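Local coordinates for protein phosphoribosylamine--glycine ligase (Thermotoga maritima, PDB 1VKZ) that catalyses the ATP-dependent ligation of glycine to 5-phosphoribosylamine, forming glycinamide ribonucleotide in the second step of de novo purine biosynthesis, at residues A[266-272]-A[285-291]; A[205-210]-A[252-257]; A[211-216]-A[294-298]; A[247-251]-A[279-283]. One frame throughout, in Å; residues are numbered along the deposited sequence.

Contact 1: residues A[266-272]-A[285-291]; sequences YRGFLYL and EYNVRLG
Tyr266 brings its hydroxyl to the backbone of Val288, OH lying 3.3 Å from CA, with CG1 of that valine at the ring edge. Phe269 takes CD1 of Leu290 over one ring face, 4.0 Å from the centroid, a CH-pi contact; a water accepts from Phe269 N and donates to Val288 O. Leu270 lays CD1 3.4 Å from Asn287 O. Tyr271 pairs with Asn287 in an antiparallel hydrogen-bonded bridge: Tyr271 N reaches Asn287 O at 2.8 Å and Asn287 N returns to Tyr271 O at 2.9 Å. With CG beside its carbonyl carbon (chi1 166°), Tyr271 lays its ring along the amide of Asn287, planes 17° apart. Leu272 lies alongside Tyr286, its non-hydrogen-bonded partner, with CD2 at the ring edge, 3.4 Å from CD1. Glu285 and Asn287, predicted magnesium ligands, lie on the edge strand of an ATP-grasp hairpin; Lys107 salt-bridges Glu285. Strand 195-204 flanks the other edge of 269-277; helix 242-261 packs on Leu270 and Leu272, helix 98-105 on Tyr266, Tyr286 and Asn287.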
loop_
_atom_site.group_PDB
_atom_site.type_symbol
_atom_site.label_atom_id
_atom_site.label_comp_id
_atom_site.label_asym_id
_atom_site.label_seq_id
_atom_site.Cartn_x
_atom_site.Cartn_y
_atom_site.Cartn_z
ATOM N N TYR A 266 -12.738 2.837 13.497
ATOM C CA TYR A 266 -11.574 2.524 12.680
ATOM C C TYR A 266 -10.350 2.657 13.535
ATOM O O TYR A 266 -10.128 3.694 14.142
ATOM C CB TYR A 266 -11.462 3.469 11.512
ATOM C CG TYR A 266 -10.516 3.000 10.470
ATOM C CD1 TYR A 266 -9.132 3.034 10.665
ATOM C CD2 TYR A 266 -10.979 2.566 9.247
ATOM C CE1 TYR A 266 -8.249 2.613 9.656
ATOM C CE2 TYR A 266 -10.111 2.146 8.262
ATOM C CZ TYR A 266 -8.760 2.170 8.483
ATOM O OH TYR A 266 -7.953 1.739 7.489
ATOM N N ARG A 267 -9.571 1.580 13.572
ATOM C CA ARG A 267 -8.312 1.530 14.286
ATOM C C ARG A 267 -7.321 1.039 13.277
ATOM O O ARG A 267 -7.579 0.040 12.617
ATOM C CB ARG A 267 -8.404 0.509 15.421
ATOM C CG ARG A 267 -9.687 0.592 16.264
ATOM C CD ARG A 267 -9.509 0.114 17.697
ATOM N NE ARG A 267 -8.564 1.011 18.362
ATOM C CZ ARG A 267 -7.370 0.687 18.830
ATOM N NH1 ARG A 267 -6.895 -0.552 18.790
ATOM N NH2 ARG A 267 -6.639 1.630 19.370
ATOM N N GLY A 268 -6.188 1.717 13.156
ATOM C CA GLY A 268 -5.127 1.244 12.275
ATOM C C GLY A 268 -4.612 2.279 11.316
ATOM O O GLY A 268 -4.427 3.417 11.670
ATOM N N PHE A 269 -4.359 1.865 10.091
ATOM C CA PHE A 269 -3.830 2.745 9.077
ATOM C C PHE A 269 -4.891 2.867 8.008
ATOM O O PHE A 269 -5.513 1.865 7.622
ATOM C CB PHE A 269 -2.551 2.155 8.451
ATOM C CG PHE A 269 -1.514 1.800 9.439
ATOM C CD1 PHE A 269 -0.687 2.753 9.940
ATOM C CD2 PHE A 269 -1.393 0.517 9.902
ATOM C CE1 PHE A 269 0.242 2.440 10.835
ATOM C CE2 PHE A 269 -0.480 0.211 10.814
ATOM C CZ PHE A 269 0.350 1.172 11.284
ATOM N N LEU A 270 -5.059 4.070 7.483
ATOM C CA LEU A 270 -6.028 4.299 6.407
ATOM C C LEU A 270 -5.332 4.995 5.272
ATOM O O LEU A 270 -4.756 6.060 5.439
ATOM C CB LEU A 270 -7.205 5.140 6.898
ATOM C CG LEU A 270 -8.186 5.565 5.789
ATOM C CD1 LEU A 270 -8.733 4.345 4.995
ATOM C CD2 LEU A 270 -9.300 6.367 6.379
ATOM N N TYR A 271 -5.449 4.412 4.090
ATOM C CA TYR A 271 -4.824 4.933 2.873
ATOM C C TYR A 271 -5.940 5.407 1.938
ATOM O O TYR A 271 -6.945 4.690 1.743
ATOM C CB TYR A 271 -3.953 3.843 2.244
ATOM C CG TYR A 271 -3.487 4.069 0.845
ATOM C CD1 TYR A 271 -4.371 4.025 -0.221
ATOM C CD2 TYR A 271 -2.142 4.242 0.567
ATOM C CE1 TYR A 271 -3.927 4.197 -1.516
ATOM C CE2 TYR A 271 -1.684 4.435 -0.723
ATOM C CZ TYR A 271 -2.577 4.404 -1.753
ATOM O OH TYR A 271 -2.135 4.609 -3.041
ATOM N N LEU A 272 -5.778 6.629 1.408
ATOM C CA LEU A 272 -6.626 7.178 0.383
ATOM C C LEU A 272 -5.830 7.291 -0.885
ATOM O O LEU A 272 -4.812 7.953 -0.917
ATOM C CB LEU A 272 -7.091 8.577 0.785
ATOM C CG LEU A 272 -7.775 8.798 2.120
ATOM C CD1 LEU A 272 -8.372 10.184 2.191
ATOM C CD2 LEU A 272 -8.812 7.772 2.362
ATOM N N GLU A 285 -9.981 5.204 -4.228
ATOM C CA GLU A 285 -10.105 3.969 -3.489
ATOM C C GLU A 285 -9.566 4.145 -2.097
ATOM O O GLU A 285 -8.790 5.037 -1.813
ATOM C CB GLU A 285 -9.384 2.802 -4.173
ATOM C CG GLU A 285 -7.888 2.884 -4.088
ATOM C CD GLU A 285 -7.174 1.836 -4.915
ATOM O OE1 GLU A 285 -7.791 1.185 -5.812
ATOM O OE2 GLU A 285 -5.965 1.680 -4.650
ATOM N N TYR A 286 -10.020 3.263 -1.230
ATOM C CA TYR A 286 -9.577 3.141 0.154
ATOM C C TYR A 286 -8.710 1.879 0.248
ATOM O O TYR A 286 -9.040 0.845 -0.318
ATOM C CB TYR A 286 -10.797 2.943 1.045
ATOM C CG TYR A 286 -11.669 4.149 1.306
ATOM C CD1 TYR A 286 -11.139 5.321 1.818
ATOM C CD2 TYR A 286 -13.035 4.093 1.088
ATOM C CE1 TYR A 286 -11.952 6.418 2.051
ATOM C CE2 TYR A 286 -13.844 5.164 1.338
ATOM C CZ TYR A 286 -13.298 6.317 1.811
ATOM O OH TYR A 286 -14.109 7.368 2.088
ATOM N N ASN A 287 -7.585 1.985 0.938
ATOM C CA ASN A 287 -6.877 0.812 1.420
ATOM C C ASN A 287 -6.771 0.931 2.926
ATOM O O ASN A 287 -6.747 2.017 3.474
ATOM C CB ASN A 287 -5.506 0.686 0.743
ATOM C CG ASN A 287 -5.616 0.422 -0.766
ATOM O OD1 ASN A 287 -6.734 0.303 -1.333
ATOM N ND2 ASN A 287 -4.459 0.310 -1.428
ATOM N N VAL A 288 -6.786 -0.201 3.598
ATOM C CA VAL A 288 -6.826 -0.220 5.076
ATOM C C VAL A 288 -5.501 -0.648 5.639
ATOM O O VAL A 288 -5.442 -1.314 6.651
ATOM C CB VAL A 288 -7.939 -1.133 5.620
ATOM C CG1 VAL A 288 -9.316 -0.533 5.258
ATOM C CG2 VAL A 288 -7.783 -2.540 5.103
ATOM N N ARG A 289 -4.440 -0.270 4.961
ATOM C CA ARG A 289 -3.114 -0.449 5.451
ATOM C C ARG A 289 -2.216 0.481 4.635
ATOM O O ARG A 289 -2.669 1.103 3.684
ATOM C CB ARG A 289 -2.698 -1.905 5.319
ATOM C CG ARG A 289 -3.117 -2.572 4.020
ATOM C CD ARG A 289 -2.492 -1.977 2.775
ATOM N NE ARG A 289 -2.957 -2.614 1.543
ATOM C CZ ARG A 289 -2.501 -2.325 0.321
ATOM N NH1 ARG A 289 -1.551 -1.409 0.143
ATOM N NH2 ARG A 289 -2.997 -2.963 -0.732
ATOM N N LEU A 290 -0.946 0.565 4.983
ATOM C CA LEU A 290 -0.063 1.518 4.332
ATOM C C LEU A 290 0.435 0.874 3.089
ATOM O O LEU A 290 0.454 -0.351 3.026
ATOM C CB LEU A 290 1.119 1.809 5.231
ATOM C CG LEU A 290 0.745 2.394 6.580
ATOM C CD1 LEU A 290 1.982 2.387 7.441
ATOM C CD2 LEU A 290 0.162 3.791 6.370
ATOM N N GLY A 291 0.868 1.694 2.129
ATOM C CA GLY A 291 1.458 1.210 0.871
ATOM C C GLY A 291 2.890 0.641 0.938
ATOM O O GLY A 291 3.595 0.792 1.946
HETATM O O HOH W 1 -4.912 -0.553 9.418
#

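Contact 2: residues A[205-210]-A[252-257]; sequences GRNFVI and FDKTLW
Phe208 sets its ring against Phe252 where helix 242-261 packs on the antiparallel sheet of the ATP-grasp domain, a helix-on-sheet layer; strand 207-210 is one edge of that sheet. The short axes run 9.6 Å apart at 147°, so the helix is closer to antiparallel than parallel to this strand.

Aromatic and apolar contacts carry the packing. CB of Phe252 stands over one face of the Phe208 ring, 3.7 Å from its centroid, as a CH-pi contact. The two rings themselves are tilted by 30° and slid so far apart that they barely overlap. The first torsion of Phe208 places CG between its backbone N and carbonyl carbon, and its CD1 comes within 3.5 Å of Leu256 CD1. Beyond it, Ile210 CD1 rests 3.8 Å from Phe252 CD2, while Val203, Ala199 and Ala201 of strand 195-204 add further apolar contacts to the helix side chains.

Polar groups border this core. The carboxylate of Asp253 meets the Phe208 ring at its edge, the two planes 83° apart, with OD1 3.4 Å from CE1. Arg206, bent at chi2 and chi3, runs alongside Trp257, and its NH1 also forms a salt bridge with Glu260. CB of Trp257 covers the centre of one guanidinium face, whereas Arg206 NH1 approaches the indole edge, 3.1 Å from CE3.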
loop_
_atom_site.group_PDB
_atom_site.type_symbol
_atom_site.label_atom_id
_atom_site.label_comp_id
_atom_site.label_asym_id
_atom_site.label_seq_id
_atom_site.Cartn_x
_atom_site.Cartn_y
_atom_site.Cartn_z
ATOM N N GLY A 205 -10.358 5.678 15.841
ATOM C CA GLY A 205 -11.715 6.170 15.848
ATOM C C GLY A 205 -11.777 7.381 14.970
ATOM O O GLY A 205 -11.570 7.251 13.774
ATOM N N ARG A 206 -12.024 8.555 15.558
ATOM C CA ARG A 206 -12.139 9.803 14.803
ATOM C C ARG A 206 -10.863 10.625 14.784
ATOM O O ARG A 206 -10.759 11.579 14.021
ATOM C CB ARG A 206 -13.278 10.648 15.354
ATOM C CG ARG A 206 -14.647 10.104 15.012
ATOM C CD ARG A 206 -15.148 10.486 13.634
ATOM N NE ARG A 206 -15.728 11.831 13.545
ATOM C CZ ARG A 206 -16.905 12.185 14.044
ATOM N NH1 ARG A 206 -17.641 11.303 14.706
ATOM N NH2 ARG A 206 -17.349 13.436 13.912
ATOM N N ASN A 207 -9.888 10.243 15.604
ATOM C CA ASN A 207 -8.578 10.852 15.589
ATOM C C ASN A 207 -7.713 10.231 14.525
ATOM O O ASN A 207 -7.762 9.025 14.341
ATOM C CB ASN A 207 -7.939 10.638 16.936
ATOM C CG ASN A 207 -8.815 11.114 18.024
ATOM O OD1 ASN A 207 -9.428 12.165 17.879
ATOM N ND2 ASN A 207 -8.942 10.332 19.104
ATOM N N PHE A 208 -6.929 11.054 13.825
ATOM C CA PHE A 208 -5.958 10.569 12.845
ATOM C C PHE A 208 -4.762 11.517 12.708
ATOM O O PHE A 208 -4.880 12.716 12.961
ATOM C CB PHE A 208 -6.619 10.361 11.466
ATOM C CG PHE A 208 -7.193 11.618 10.864
ATOM C CD1 PHE A 208 -8.469 12.039 11.183
ATOM C CD2 PHE A 208 -6.475 12.358 9.976
ATOM C CE1 PHE A 208 -9.005 13.201 10.622
ATOM C CE2 PHE A 208 -7.003 13.530 9.432
ATOM C CZ PHE A 208 -8.266 13.941 9.759
ATOM N N VAL A 209 -3.619 10.980 12.291
ATOM C CA VAL A 209 -2.500 11.823 11.880
ATOM C C VAL A 209 -2.176 11.444 10.467
ATOM O O VAL A 209 -2.122 10.269 10.135
ATOM C CB VAL A 209 -1.259 11.744 12.821
ATOM C CG1 VAL A 209 -1.712 11.691 14.267
ATOM C CG2 VAL A 209 -0.354 10.571 12.536
ATOM N N ILE A 210 -1.989 12.443 9.616
ATOM C CA ILE A 210 -1.597 12.201 8.221
ATOM C C ILE A 210 -0.090 12.031 8.140
ATOM O O ILE A 210 0.652 12.802 8.701
ATOM C CB ILE A 210 -2.067 13.337 7.317
ATOM C CG1 ILE A 210 -3.589 13.384 7.304
ATOM C CG2 ILE A 210 -1.562 13.103 5.900
ATOM C CD1 ILE A 210 -4.171 14.445 6.473
ATOM N N PHE A 252 -10.657 12.538 5.186
ATOM C CA PHE A 252 -10.422 11.653 6.333
ATOM C C PHE A 252 -11.508 11.773 7.400
ATOM O O PHE A 252 -12.023 10.750 7.884
ATOM C CB PHE A 252 -9.064 11.942 6.947
ATOM C CG PHE A 252 -7.943 11.238 6.278
ATOM C CD1 PHE A 252 -7.860 9.864 6.321
ATOM C CD2 PHE A 252 -6.958 11.946 5.616
ATOM C CE1 PHE A 252 -6.816 9.214 5.696
ATOM C CE2 PHE A 252 -5.912 11.304 5.006
ATOM C CZ PHE A 252 -5.838 9.949 5.046
ATOM N N ASP A 253 -11.866 13.011 7.743
ATOM C CA ASP A 253 -12.909 13.236 8.728
ATOM C C ASP A 253 -14.241 12.626 8.307
ATOM O O ASP A 253 -14.908 11.994 9.135
ATOM C CB ASP A 253 -13.095 14.729 9.041
ATOM C CG ASP A 253 -12.357 15.163 10.309
ATOM O OD1 ASP A 253 -12.140 14.298 11.214
ATOM O OD2 ASP A 253 -11.976 16.358 10.483
ATOM N N LYS A 254 -14.643 12.824 7.051
ATOM C CA LYS A 254 -15.974 12.397 6.619
ATOM C C LYS A 254 -16.017 10.887 6.501
ATOM O O LYS A 254 -17.028 10.271 6.800
ATOM C CB LYS A 254 -16.398 13.065 5.319
ATOM C CG LYS A 254 -17.183 14.390 5.442
ATOM C CD LYS A 254 -17.547 14.886 4.022
ATOM C CE LYS A 254 -18.744 15.849 3.972
ATOM N NZ LYS A 254 -18.378 17.292 4.229
ATOM N N THR A 255 -14.884 10.298 6.125
ATOM C CA THR A 255 -14.704 8.841 6.082
ATOM C C THR A 255 -14.770 8.221 7.459
ATOM O O THR A 255 -15.421 7.198 7.655
ATOM C CB THR A 255 -13.360 8.498 5.439
ATOM O OG1 THR A 255 -13.350 8.942 4.075
ATOM C CG2 THR A 255 -13.169 6.980 5.330
ATOM N N LEU A 256 -14.094 8.824 8.420
ATOM C CA LEU A 256 -14.127 8.310 9.788
ATOM C C LEU A 256 -15.469 8.497 10.468
ATOM O O LEU A 256 -15.914 7.617 11.235
ATOM C CB LEU A 256 -13.011 8.933 10.606
ATOM C CG LEU A 256 -11.658 8.582 10.005
ATOM C CD1 LEU A 256 -10.540 9.244 10.772
ATOM C CD2 LEU A 256 -11.510 7.067 9.953
ATOM N N TRP A 257 -16.114 9.634 10.223
ATOM C CA TRP A 257 -17.486 9.848 10.703
ATOM C C TRP A 257 -18.403 8.760 10.140
ATOM O O TRP A 257 -19.169 8.134 10.898
ATOM C CB TRP A 257 -17.994 11.256 10.367
ATOM C CG TRP A 257 -19.472 11.397 10.416
ATOM C CD1 TRP A 257 -20.294 11.751 9.389
ATOM C CD2 TRP A 257 -20.315 11.149 11.538
ATOM N NE1 TRP A 257 -21.601 11.747 9.801
ATOM C CE2 TRP A 257 -21.641 11.373 11.122
ATOM C CE3 TRP A 257 -20.086 10.732 12.861
ATOM C CZ2 TRP A 257 -22.729 11.213 11.982
ATOM C CZ3 TRP A 257 -21.168 10.563 13.714
ATOM C CH2 TRP A 257 -22.464 10.807 13.274
HETATM O O HOH W 2 -14.013 5.743 13.430
#

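Contact 3: residues A[211-216]-A[294-298]; sequences LPFVRD and ETEVI
The chain at 211-216 runs past the first turn of helix 294-301 with CA atoms 6.2 Å apart at Pro212 and Ile298 and 6.4 Å apart at Val214 and Glu294, a spacing bridged by side chains, with no clear hydrogen bond across it. Ile298 offers both branches: CG2 reaches the Pro212 ring at CD (4.0 Å) and CB of Leu211, while CG1 meets Val214 CG1 at 3.7 Å. Its chi1 of -69°, with CG1 beside the backbone N and CG2 beside the carbonyl carbon, turns CG1 toward Val214 and CG2 toward Pro212 and Leu211. Val214 and Ile298 cross at about a right angle; Val214 and Val297 instead slide past each other in opposite directions, their CG1 atoms 3.9 Å apart. This buried apolar contact belongs to the ATP-grasp fold and joins the helix to the segment leading from strand 207-210, in one antiparallel sheet, to strand 215-219, at the edge of another. At the polar end, Asp216 OD2 and Glu294 OE2 approach to 2.6 Å, their carboxylate planes 68° apart. The Glu294 side chain also touches Ser198, in a predicted ATP-binding region.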
loop_
_atom_site.group_PDB
_atom_site.type_symbol
_atom_site.label_atom_id
_atom_site.label_comp_id
_atom_site.label_asym_id
_atom_site.label_seq_id
_atom_site.Cartn_x
_atom_site.Cartn_y
_atom_site.Cartn_z
ATOM N N LEU A 211 0.355 11.003 7.441
ATOM C CA LEU A 211 1.767 10.754 7.277
ATOM C C LEU A 211 2.381 11.572 6.119
ATOM O O LEU A 211 1.672 12.099 5.279
ATOM C CB LEU A 211 1.968 9.261 7.087
ATOM C CG LEU A 211 1.582 8.521 8.362
ATOM C CD1 LEU A 211 1.534 7.003 8.163
ATOM C CD2 LEU A 211 2.553 8.891 9.460
ATOM N N PRO A 212 3.699 11.699 6.089
ATOM C CA PRO A 212 4.349 12.374 5.018
ATOM C C PRO A 212 3.886 11.852 3.673
ATOM O O PRO A 212 3.829 10.640 3.469
ATOM C CB PRO A 212 5.815 11.997 5.226
ATOM C CG PRO A 212 5.953 11.788 6.604
ATOM C CD PRO A 212 4.678 11.199 7.070
ATOM N N PHE A 213 3.599 12.751 2.756
ATOM C CA PHE A 213 3.233 12.378 1.385
ATOM C C PHE A 213 4.471 11.935 0.609
ATOM O O PHE A 213 5.558 12.543 0.722
ATOM C CB PHE A 213 2.508 13.539 0.675
ATOM C CG PHE A 213 1.224 13.914 1.335
ATOM C CD1 PHE A 213 1.210 14.729 2.454
ATOM C CD2 PHE A 213 0.021 13.410 0.885
ATOM C CE1 PHE A 213 0.003 15.063 3.087
ATOM C CE2 PHE A 213 -1.190 13.741 1.535
ATOM C CZ PHE A 213 -1.186 14.549 2.627
ATOM N N VAL A 214 4.321 10.861 -0.154
ATOM C CA VAL A 214 5.433 10.273 -0.886
ATOM C C VAL A 214 4.986 10.072 -2.321
ATOM O O VAL A 214 3.813 10.046 -2.596
ATOM C CB VAL A 214 5.959 8.963 -0.208
ATOM C CG1 VAL A 214 6.189 9.200 1.247
ATOM C CG2 VAL A 214 5.020 7.838 -0.353
ATOM N N ARG A 215 5.910 9.988 -3.253
ATOM C CA ARG A 215 5.518 9.824 -4.633
ATOM C C ARG A 215 5.942 8.430 -5.020
ATOM O O ARG A 215 7.069 8.049 -4.810
ATOM C CB ARG A 215 6.146 10.904 -5.537
ATOM C CG ARG A 215 5.746 10.738 -6.997
ATOM C CD ARG A 215 5.832 11.966 -7.872
ATOM N NE ARG A 215 5.361 13.219 -7.268
ATOM C CZ ARG A 215 4.121 13.470 -6.827
ATOM N NH1 ARG A 215 3.163 12.540 -6.850
ATOM N NH2 ARG A 215 3.844 14.670 -6.320
ATOM N N ASP A 216 5.027 7.656 -5.563
ATOM C CA ASP A 216 5.357 6.301 -5.978
ATOM C C ASP A 216 5.462 6.169 -7.521
ATOM O O ASP A 216 5.036 7.043 -8.290
ATOM C CB ASP A 216 4.399 5.280 -5.336
ATOM C CG ASP A 216 2.943 5.752 -5.318
ATOM O OD1 ASP A 216 2.308 5.779 -6.403
ATOM O OD2 ASP A 216 2.363 6.097 -4.259
ATOM N N GLU A 294 5.622 2.780 -0.199
ATOM C CA GLU A 294 5.517 4.071 0.508
ATOM C C GLU A 294 5.951 3.992 1.970
ATOM O O GLU A 294 6.511 4.918 2.504
ATOM C CB GLU A 294 4.098 4.632 0.464
ATOM C CG GLU A 294 3.647 5.125 -0.902
ATOM C CD GLU A 294 2.737 4.149 -1.595
ATOM O OE1 GLU A 294 3.027 2.940 -1.531
ATOM O OE2 GLU A 294 1.749 4.596 -2.203
ATOM N N THR A 295 5.635 2.890 2.624
ATOM C CA THR A 295 5.984 2.698 4.036
ATOM C C THR A 295 7.474 2.804 4.286
ATOM O O THR A 295 7.908 3.467 5.235
ATOM C CB THR A 295 5.469 1.313 4.541
ATOM O OG1 THR A 295 4.028 1.256 4.538
ATOM C CG2 THR A 295 5.881 1.053 6.004
ATOM N N GLU A 296 8.257 2.138 3.446
ATOM C CA GLU A 296 9.736 2.205 3.486
ATOM C C GLU A 296 10.172 3.659 3.571
ATOM O O GLU A 296 10.987 4.016 4.395
ATOM C CB GLU A 296 10.347 1.552 2.228
ATOM C CG GLU A 296 10.266 0.034 2.184
ATOM C CD GLU A 296 8.971 -0.554 1.632
ATOM O OE1 GLU A 296 7.847 -0.007 1.815
ATOM O OE2 GLU A 296 9.080 -1.638 1.033
ATOM N N VAL A 297 9.601 4.503 2.724
ATOM C CA VAL A 297 10.008 5.903 2.673
ATOM C C VAL A 297 9.553 6.670 3.908
ATOM O O VAL A 297 10.325 7.398 4.501
ATOM C CB VAL A 297 9.514 6.576 1.387
ATOM C CG1 VAL A 297 9.894 8.038 1.370
ATOM C CG2 VAL A 297 10.158 5.920 0.216
ATOM N N ILE A 298 8.288 6.524 4.252
ATOM C CA ILE A 298 7.685 7.212 5.381
ATOM C C ILE A 298 8.456 6.874 6.637
ATOM O O ILE A 298 8.865 7.739 7.374
ATOM C CB ILE A 298 6.186 6.813 5.520
ATOM C CG1 ILE A 298 5.362 7.389 4.355
ATOM C CG2 ILE A 298 5.614 7.303 6.856
ATOM C CD1 ILE A 298 3.932 6.680 4.081
#

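Contact 4: residues A[247-251]-A[279-283]; sequences KIEEL and GDPYI
Lys247 leans over Pro281 and reaches past it to the turn of the hairpin. Its CB begins the contact, 3.6 Å from Pro281 CG and equally near CD of the same ring. With chi1 at -66°, CG stands beside the backbone N, and from there the chain is extended, crossing the proline at about a right angle. CD still touches Pro281 CD, at 3.7 Å, and has Gly279 O nearby; CE continues alongside that carbonyl oxygen. At the tip, NZ donates a hydrogen bond to Gly279 O over 2.8 Å, approaching from above the carbonyl plane, 49° out of it, and not along a lone pair. The carboxylate of Asp280 adds a long salt bridge, its OD1 3.8 Å from Lys247 NZ; on its other oxygen Asp280 has a long, weak ion pair with Arg120. One turn further along the helix, Leu251 continues the apolar row: its CD1 lies 3.8 Å from Pro281 CB, and it meets Ile283 tip to tip, where Leu251 CD1 is 3.8 Å from Ile283 CG1. Leu274 of the partner strand packs against both Leu251 and Ile283. Helix and strand axes lie 8.7 Å apart at 29°, consistent with a helix layered on a sheet, here the antiparallel one of the ATP-grasp domain, whose strand 280-287 continues to the predicted magnesium ligand Glu285.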
loop_
_atom_site.group_PDB
_atom_site.type_symbol
_atom_site.label_atom_id
_atom_site.label_comp_id
_atom_site.label_asym_id
_atom_site.label_seq_id
_atom_site.Cartn_x
_atom_site.Cartn_y
_atom_site.Cartn_z
ATOM N N LYS A 247 -8.406 19.971 2.499
ATOM C CA LYS A 247 -9.428 19.172 1.811
ATOM C C LYS A 247 -9.213 17.684 2.002
ATOM O O LYS A 247 -10.178 16.936 2.109
ATOM C CB LYS A 247 -9.441 19.507 0.314
ATOM C CG LYS A 247 -9.887 20.931 0.026
ATOM C CD LYS A 247 -9.829 21.241 -1.460
ATOM C CE LYS A 247 -9.939 22.726 -1.715
ATOM N NZ LYS A 247 -10.011 23.018 -3.180
ATOM N N ILE A 248 -7.942 17.269 2.037
ATOM C CA ILE A 248 -7.562 15.880 2.285
ATOM C C ILE A 248 -7.944 15.465 3.679
ATOM O O ILE A 248 -8.415 14.341 3.889
ATOM C CB ILE A 248 -6.042 15.644 2.028
ATOM C CG1 ILE A 248 -5.784 15.565 0.514
ATOM C CG2 ILE A 248 -5.582 14.338 2.641
ATOM C CD1 ILE A 248 -4.305 15.421 0.100
ATOM N N GLU A 249 -7.720 16.373 4.629
ATOM C CA GLU A 249 -8.117 16.178 6.022
ATOM C C GLU A 249 -9.615 15.975 6.152
ATOM O O GLU A 249 -10.073 15.151 6.928
ATOM C CB GLU A 249 -7.746 17.405 6.847
ATOM C CG GLU A 249 -6.263 17.563 7.143
ATOM C CD GLU A 249 -5.977 18.758 8.051
ATOM O OE1 GLU A 249 -6.479 19.869 7.764
ATOM O OE2 GLU A 249 -5.233 18.597 9.051
ATOM N N GLU A 250 -10.362 16.754 5.379
ATOM C CA GLU A 250 -11.814 16.714 5.384
ATOM C C GLU A 250 -12.319 15.394 4.830
ATOM O O GLU A 250 -13.327 14.885 5.299
ATOM C CB GLU A 250 -12.361 17.899 4.582
ATOM C CG GLU A 250 -13.874 18.031 4.568
ATOM C CD GLU A 250 -14.346 19.353 3.957
ATOM O OE1 GLU A 250 -13.768 20.431 4.298
ATOM O OE2 GLU A 250 -15.309 19.319 3.146
ATOM N N LEU A 251 -11.610 14.834 3.845
ATOM C CA LEU A 251 -11.915 13.480 3.341
ATOM C C LEU A 251 -11.739 12.424 4.420
ATOM O O LEU A 251 -12.570 11.504 4.538
ATOM C CB LEU A 251 -11.050 13.134 2.123
ATOM C CG LEU A 251 -11.439 13.816 0.811
ATOM C CD1 LEU A 251 -10.439 13.476 -0.328
ATOM C CD2 LEU A 251 -12.887 13.484 0.423
ATOM N N GLY A 279 -8.915 21.360 -8.710
ATOM C CA GLY A 279 -8.687 21.930 -7.376
ATOM C C GLY A 279 -9.067 21.040 -6.191
ATOM O O GLY A 279 -8.742 21.354 -5.048
ATOM N N ASP A 280 -9.762 19.937 -6.437
ATOM C CA ASP A 280 -10.318 19.150 -5.338
ATOM C C ASP A 280 -9.816 17.744 -5.388
ATOM O O ASP A 280 -9.646 17.199 -6.462
ATOM C CB ASP A 280 -11.851 19.133 -5.401
ATOM C CG ASP A 280 -12.456 20.520 -5.261
ATOM O OD1 ASP A 280 -12.025 21.426 -6.004
ATOM O OD2 ASP A 280 -13.354 20.798 -4.439
ATOM N N PRO A 281 -9.572 17.161 -4.218
ATOM C CA PRO A 281 -9.231 15.769 -4.123
ATOM C C PRO A 281 -10.458 14.848 -4.126
ATOM O O PRO A 281 -11.393 15.038 -3.331
ATOM C CB PRO A 281 -8.503 15.689 -2.770
ATOM C CG PRO A 281 -9.128 16.713 -1.965
ATOM C CD PRO A 281 -9.560 17.805 -2.894
ATOM N N TYR A 282 -10.391 13.853 -5.020
ATOM C CA TYR A 282 -11.357 12.759 -5.151
ATOM C C TYR A 282 -10.709 11.459 -4.688
ATOM O O TYR A 282 -9.517 11.205 -4.956
ATOM C CB TYR A 282 -11.787 12.598 -6.610
ATOM C CG TYR A 282 -12.602 13.732 -7.128
ATOM C CD1 TYR A 282 -12.016 14.941 -7.460
ATOM C CD2 TYR A 282 -13.962 13.606 -7.289
ATOM C CE1 TYR A 282 -12.776 15.996 -7.935
ATOM C CE2 TYR A 282 -14.740 14.660 -7.753
ATOM C CZ TYR A 282 -14.146 15.843 -8.074
ATOM O OH TYR A 282 -14.918 16.865 -8.551
ATOM N N ILE A 283 -11.511 10.649 -3.986
ATOM C CA ILE A 283 -11.090 9.330 -3.541
ATOM C C ILE A 283 -11.328 8.298 -4.607
ATOM O O ILE A 283 -12.475 7.999 -4.932
ATOM C CB ILE A 283 -11.814 8.901 -2.258
ATOM C CG1 ILE A 283 -11.495 9.894 -1.138
ATOM C CG2 ILE A 283 -11.387 7.487 -1.877
ATOM C CD1 ILE A 283 -12.120 9.588 0.175
#

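How the contacts relate
All four contacts lie in the ATP-grasp fold. Strands 207-210, 195-204, 269-277 and 280-287 form one antiparallel sheet, in that order: contact 1 pairs its last two strands, while contacts 2 and 4 set successive parts of helix 242-261 against its two outermost strands, their centres 13 Å apart. Contact 1 lies 11 Å from contact 2 and 15 Å from contact 4, with Leu272 packing on Phe252 and Leu251. Both segments of contact 2 precede those of contact 1; contact 4 crosses both. Contact 3 spans contacts 1 and 4, 13 Å from contact 1 and 19 Å from contact 2, whose segments alternate with its own; its Glu294 side chain is about 8 Å from that of Asn287.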